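Local coordinates for potential RNA-dependent RNA polymerase (Human picobirnavirus, PDB 5I62), which copies RNA from RNA templates and probably serves as the polymerase for both transcription and genome replication of this double-stranded RNA virus, at residues 240-251 and 351-362. Numbering follows the deposited sequence.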
loop_
_atom_site.group_PDB
_atom_site.type_symbol
_atom_site.label_atom_id
_atom_site.label_comp_id
_atom_site.label_asym_id
_atom_site.label_seq_id
_atom_site.Cartn_x
_atom_site.Cartn_y
_atom_site.Cartn_z
ATOM N N VAL A 240 13.878 -2.193 -7.364
ATOM C CA VAL A 240 13.539 -3.460 -6.717
ATOM C C VAL A 240 14.193 -4.614 -7.456
ATOM O O VAL A 240 14.758 -5.524 -6.841
ATOM C CB VAL A 240 12.011 -3.655 -6.650
ATOM C CG1 VAL A 240 11.682 -5.093 -6.205
ATOM C CG2 VAL A 240 11.380 -2.663 -5.696
ATOM N N ASP A 241 14.075 -4.609 -8.788
ATOM C CA ASP A 241 14.604 -5.684 -9.620
ATOM C C ASP A 241 16.116 -5.781 -9.496
ATOM O O ASP A 241 16.678 -6.880 -9.493
ATOM C CB ASP A 241 14.215 -5.464 -11.084
ATOM C CG ASP A 241 12.702 -5.513 -11.309
ATOM O OD1 ASP A 241 11.976 -5.927 -10.371
ATOM O OD2 ASP A 241 12.234 -5.150 -12.423
ATOM N N ARG A 242 16.795 -4.642 -9.411
ATOM C CA ARG A 242 18.238 -4.694 -9.258
ATOM C C ARG A 242 18.629 -5.369 -7.958
ATOM O O ARG A 242 19.581 -6.146 -7.927
ATOM C CB ARG A 242 18.864 -3.315 -9.344
ATOM C CG ARG A 242 18.940 -2.828 -10.767
ATOM C CD ARG A 242 19.864 -1.656 -10.874
ATOM N NE ARG A 242 19.979 -1.000 -9.578
ATOM C CZ ARG A 242 19.341 0.132 -9.285
ATOM N NH1 ARG A 242 18.542 0.712 -10.188
ATOM N NH2 ARG A 242 19.482 0.671 -8.072
ATOM N N ARG A 243 17.911 -5.083 -6.870
ATOM C CA ARG A 243 18.264 -5.713 -5.603
ATOM C C ARG A 243 17.882 -7.192 -5.580
ATOM O O ARG A 243 18.611 -8.011 -5.006
ATOM C CB ARG A 243 17.640 -4.971 -4.429
ATOM C CG ARG A 243 18.209 -5.443 -3.095
ATOM C CD ARG A 243 18.299 -4.346 -2.070
ATOM N NE ARG A 243 19.080 -3.194 -2.521
ATOM C CZ ARG A 243 19.140 -2.038 -1.860
ATOM N NH1 ARG A 243 18.469 -1.895 -0.719
ATOM N NH2 ARG A 243 19.859 -1.024 -2.333
ATOM N N ILE A 244 16.742 -7.557 -6.181
ATOM C CA ILE A 244 16.412 -8.979 -6.343
ATOM C C ILE A 244 17.569 -9.709 -7.020
ATOM O O ILE A 244 17.984 -10.798 -6.596
ATOM C CB ILE A 244 15.121 -9.167 -7.163
ATOM C CG1 ILE A 244 13.891 -8.572 -6.462
ATOM C CG2 ILE A 244 14.907 -10.656 -7.479
ATOM C CD1 ILE A 244 13.540 -9.251 -5.174
ATOM N N THR A 245 18.081 -9.125 -8.108
ATOM C CA THR A 245 19.201 -9.709 -8.841
ATOM C C THR A 245 20.409 -9.924 -7.927
ATOM O O THR A 245 21.013 -11.001 -7.920
ATOM C CB THR A 245 19.578 -8.813 -10.029
ATOM O OG1 THR A 245 18.417 -8.492 -10.816
ATOM C CG2 THR A 245 20.614 -9.509 -10.918
ATOM N N LYS A 246 20.768 -8.903 -7.148
ATOM C CA LYS A 246 21.915 -9.013 -6.245
ATOM C C LYS A 246 21.684 -10.074 -5.180
ATOM O O LYS A 246 22.625 -10.778 -4.790
ATOM C CB LYS A 246 22.213 -7.655 -5.605
ATOM C CG LYS A 246 22.753 -6.623 -6.597
ATOM C CD LYS A 246 23.919 -7.257 -7.379
ATOM C CE LYS A 246 24.231 -6.523 -8.678
ATOM N NZ LYS A 246 24.826 -5.170 -8.462
ATOM N N MET A 247 20.436 -10.219 -4.722
ATOM C CA MET A 247 20.109 -11.244 -3.738
ATOM C C MET A 247 20.376 -12.637 -4.299
ATOM O O MET A 247 20.958 -13.499 -3.619
ATOM C CB MET A 247 18.647 -11.084 -3.301
ATOM C CG MET A 247 18.207 -12.076 -2.217
ATOM S SD MET A 247 16.404 -12.054 -2.000
ATOM C CE MET A 247 15.917 -12.773 -3.574
ATOM N N PHE A 248 19.989 -12.868 -5.556
ATOM C CA PHE A 248 20.289 -14.149 -6.180
ATOM C C PHE A 248 21.788 -14.324 -6.416
ATOM O O PHE A 248 22.318 -15.433 -6.264
ATOM C CB PHE A 248 19.513 -14.297 -7.482
ATOM C CG PHE A 248 18.100 -14.752 -7.281
ATOM C CD1 PHE A 248 17.839 -16.007 -6.751
ATOM C CD2 PHE A 248 17.037 -13.929 -7.589
ATOM C CE1 PHE A 248 16.535 -16.439 -6.546
ATOM C CE2 PHE A 248 15.726 -14.358 -7.397
ATOM C CZ PHE A 248 15.479 -15.605 -6.862
ATOM N N ASP A 249 22.481 -13.242 -6.790
ATOM C CA ASP A 249 23.924 -13.303 -7.032
ATOM C C ASP A 249 24.718 -13.617 -5.769
ATOM O O ASP A 249 25.807 -14.210 -5.850
ATOM C CB ASP A 249 24.426 -11.975 -7.608
ATOM C CG ASP A 249 23.921 -11.704 -9.015
ATOM O OD1 ASP A 249 23.479 -12.660 -9.697
ATOM O OD2 ASP A 249 23.988 -10.524 -9.440
ATOM N N THR A 250 24.224 -13.197 -4.602
ATOM C CA THR A 250 24.984 -13.277 -3.362
ATOM C C THR A 250 24.378 -14.239 -2.346
ATOM O O THR A 250 24.818 -14.266 -1.200
ATOM C CB THR A 250 25.138 -11.889 -2.738
ATOM O OG1 THR A 250 23.841 -11.366 -2.375
ATOM C CG2 THR A 250 25.809 -10.934 -3.707
ATOM N N LYS A 251 23.391 -15.039 -2.723
ATOM C CA LYS A 251 22.834 -15.931 -1.729
ATOM C C LYS A 251 23.647 -17.215 -1.646
ATOM O O LYS A 251 24.327 -17.603 -2.600
ATOM C CB LYS A 251 21.380 -16.262 -2.014
ATOM C CG LYS A 251 21.151 -17.283 -3.075
ATOM C CD LYS A 251 19.717 -17.788 -2.963
ATOM C CE LYS A 251 19.510 -18.993 -3.840
ATOM N NZ LYS A 251 20.253 -20.178 -3.329
ATOM N N ASN A 351 21.371 -11.314 4.623
ATOM C CA ASN A 351 21.866 -10.850 3.333
ATOM C C ASN A 351 21.261 -9.474 3.087
ATOM O O ASN A 351 20.035 -9.357 3.021
ATOM C CB ASN A 351 21.474 -11.825 2.236
ATOM C CG ASN A 351 22.065 -11.466 0.880
ATOM O OD1 ASN A 351 22.038 -10.302 0.452
ATOM N ND2 ASN A 351 22.607 -12.473 0.197
ATOM N N PRO A 352 22.065 -8.413 2.969
ATOM C CA PRO A 352 21.499 -7.052 2.910
ATOM C C PRO A 352 20.724 -6.766 1.636
ATOM O O PRO A 352 20.010 -5.754 1.579
ATOM C CB PRO A 352 22.737 -6.149 3.026
ATOM C CG PRO A 352 23.860 -7.000 2.436
ATOM C CD PRO A 352 23.540 -8.413 2.884
ATOM N N ASN A 353 20.828 -7.627 0.623
ATOM C CA ASN A 353 19.993 -7.486 -0.562
ATOM C C ASN A 353 18.582 -8.036 -0.370
ATOM O O ASN A 353 17.773 -7.951 -1.303
ATOM C CB ASN A 353 20.676 -8.151 -1.751
ATOM C CG ASN A 353 22.052 -7.563 -2.018
ATOM O OD1 ASN A 353 22.166 -6.383 -2.353
ATOM N ND2 ASN A 353 23.091 -8.371 -1.863
ATOM N N SER A 354 18.284 -8.616 0.797
ATOM C CA SER A 354 16.899 -8.850 1.186
ATOM C C SER A 354 16.146 -7.517 1.166
ATOM O O SER A 354 16.735 -6.442 1.297
ATOM C CB SER A 354 16.823 -9.484 2.580
ATOM O OG SER A 354 17.596 -10.684 2.632
ATOM N N GLN A 355 14.822 -7.590 1.003
ATOM C CA GLN A 355 14.008 -6.389 0.853
ATOM C C GLN A 355 12.714 -6.530 1.645
ATOM O O GLN A 355 12.216 -7.640 1.857
ATOM C CB GLN A 355 13.634 -6.126 -0.618
ATOM C CG GLN A 355 14.778 -5.884 -1.544
ATOM C CD GLN A 355 14.292 -5.553 -2.940
ATOM O OE1 GLN A 355 14.507 -6.313 -3.885
ATOM N NE2 GLN A 355 13.607 -4.424 -3.066
ATOM N N CYS A 356 12.155 -5.388 2.047
ATOM C CA CYS A 356 10.815 -5.382 2.614
ATOM C C CYS A 356 10.136 -4.044 2.344
ATOM O O CYS A 356 10.786 -3.013 2.163
ATOM C CB CYS A 356 10.812 -5.671 4.123
ATOM S SG CYS A 356 11.919 -4.648 5.101
ATOM N N LEU A 357 8.812 -4.085 2.341
ATOM C CA LEU A 357 8.008 -2.890 2.138
ATOM C C LEU A 357 6.675 -3.148 2.811
ATOM O O LEU A 357 5.961 -4.069 2.408
ATOM C CB LEU A 357 7.811 -2.584 0.656
ATOM C CG LEU A 357 6.838 -1.424 0.417
ATOM C CD1 LEU A 357 7.524 -0.101 0.713
ATOM C CD2 LEU A 357 6.286 -1.452 -1.000
ATOM N N GLY A 358 6.371 -2.382 3.853
ATOM C CA GLY A 358 5.144 -2.632 4.591
ATOM C C GLY A 358 5.106 -4.066 5.076
ATOM O O GLY A 358 6.051 -4.533 5.728
ATOM N N ASP A 359 4.052 -4.795 4.714
ATOM C CA ASP A 359 3.893 -6.176 5.134
ATOM C C ASP A 359 4.495 -7.179 4.151
ATOM O O ASP A 359 4.287 -8.383 4.322
ATOM C CB ASP A 359 2.406 -6.501 5.373
ATOM C CG ASP A 359 1.581 -6.572 4.083
ATOM O OD1 ASP A 359 2.050 -6.121 3.017
ATOM O OD2 ASP A 359 0.435 -7.071 4.147
ATOM N N ASP A 360 5.234 -6.716 3.144
ATOM C CA ASP A 360 5.776 -7.580 2.104
ATOM C C ASP A 360 7.283 -7.716 2.272
ATOM O O ASP A 360 7.965 -6.715 2.466
ATOM C CB ASP A 360 5.474 -7.026 0.712
ATOM C CG ASP A 360 5.041 -8.097 -0.244
ATOM O OD1 ASP A 360 5.871 -8.954 -0.630
ATOM O OD2 ASP A 360 3.840 -8.084 -0.586
ATOM N N GLY A 361 7.795 -8.935 2.167
ATOM C CA GLY A 361 9.220 -9.155 2.360
ATOM C C GLY A 361 9.758 -10.295 1.523
ATOM O O GLY A 361 9.036 -11.236 1.170
ATOM N N VAL A 362 11.052 -10.218 1.226
ATOM C CA VAL A 362 11.760 -11.307 0.576
ATOM C C VAL A 362 13.178 -11.291 1.124
ATOM O O VAL A 362 13.790 -10.225 1.228
ATOM C CB VAL A 362 11.704 -11.186 -0.965
ATOM C CG1 VAL A 362 12.319 -9.874 -1.454
ATOM C CG2 VAL A 362 12.383 -12.351 -1.619
HETATM O O HOH W 1 16.826 -3.787 0.776
HETATM O O HOH W 2 21.593 -4.174 -4.027
#
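The palm of the right-hand-shaped viral RNA polymerase fold is built here: helix 237-250 packs against the motif C hairpin, strands 355-357 and 360-363 joined by the type II' turn L357-D360 whose G-D-D sequence is the polymerase signature. That turn stays clear of the helix; the touching is done by the two strands at their far ends from it and by the type I turn N351-S354. Nearest the strands, I244 CD1 reaches V362 CG1 at 4.0 Å, the two side chains crossing at about a right angle, while M247 sends SD against V362 CG2; V257 of the neighbouring strand 257-261 touches both M247 and V362. The flank of the Q355 side chain rests on R243, with Q355 CG 3.8 Å from R243 CG, and the amide at its end settles among V240, R243 and I244; Y398 of strand 395-398 touches both V240 and Q355. N353 lies across the helix surface, its CB 3.6 Å from the backbone N of M247. R243, with CG anti to its own backbone N (chi1 -169°), runs alongside the turn, CG passing 3.1 Å from N353 O. Two waters extend its hold: one joins NH1, at the edge of the guanidinium, to S354 O, the other joins NE to N353 OD1. At the helix's C-terminal end T250 OG1 has three hydrogen-bond partners: it donates to K246 O, one turn back, and accepts a straight bond from N351 ND2 (3.1 Å, 163°), lying nearly in that amide's plane, plus a weak, bent one from N353 ND2. The opposite end of the N351 amide closes an Asx turn, OD1 taking the backbone N of N353 at 2.9 Å in the plane of its carbonyl.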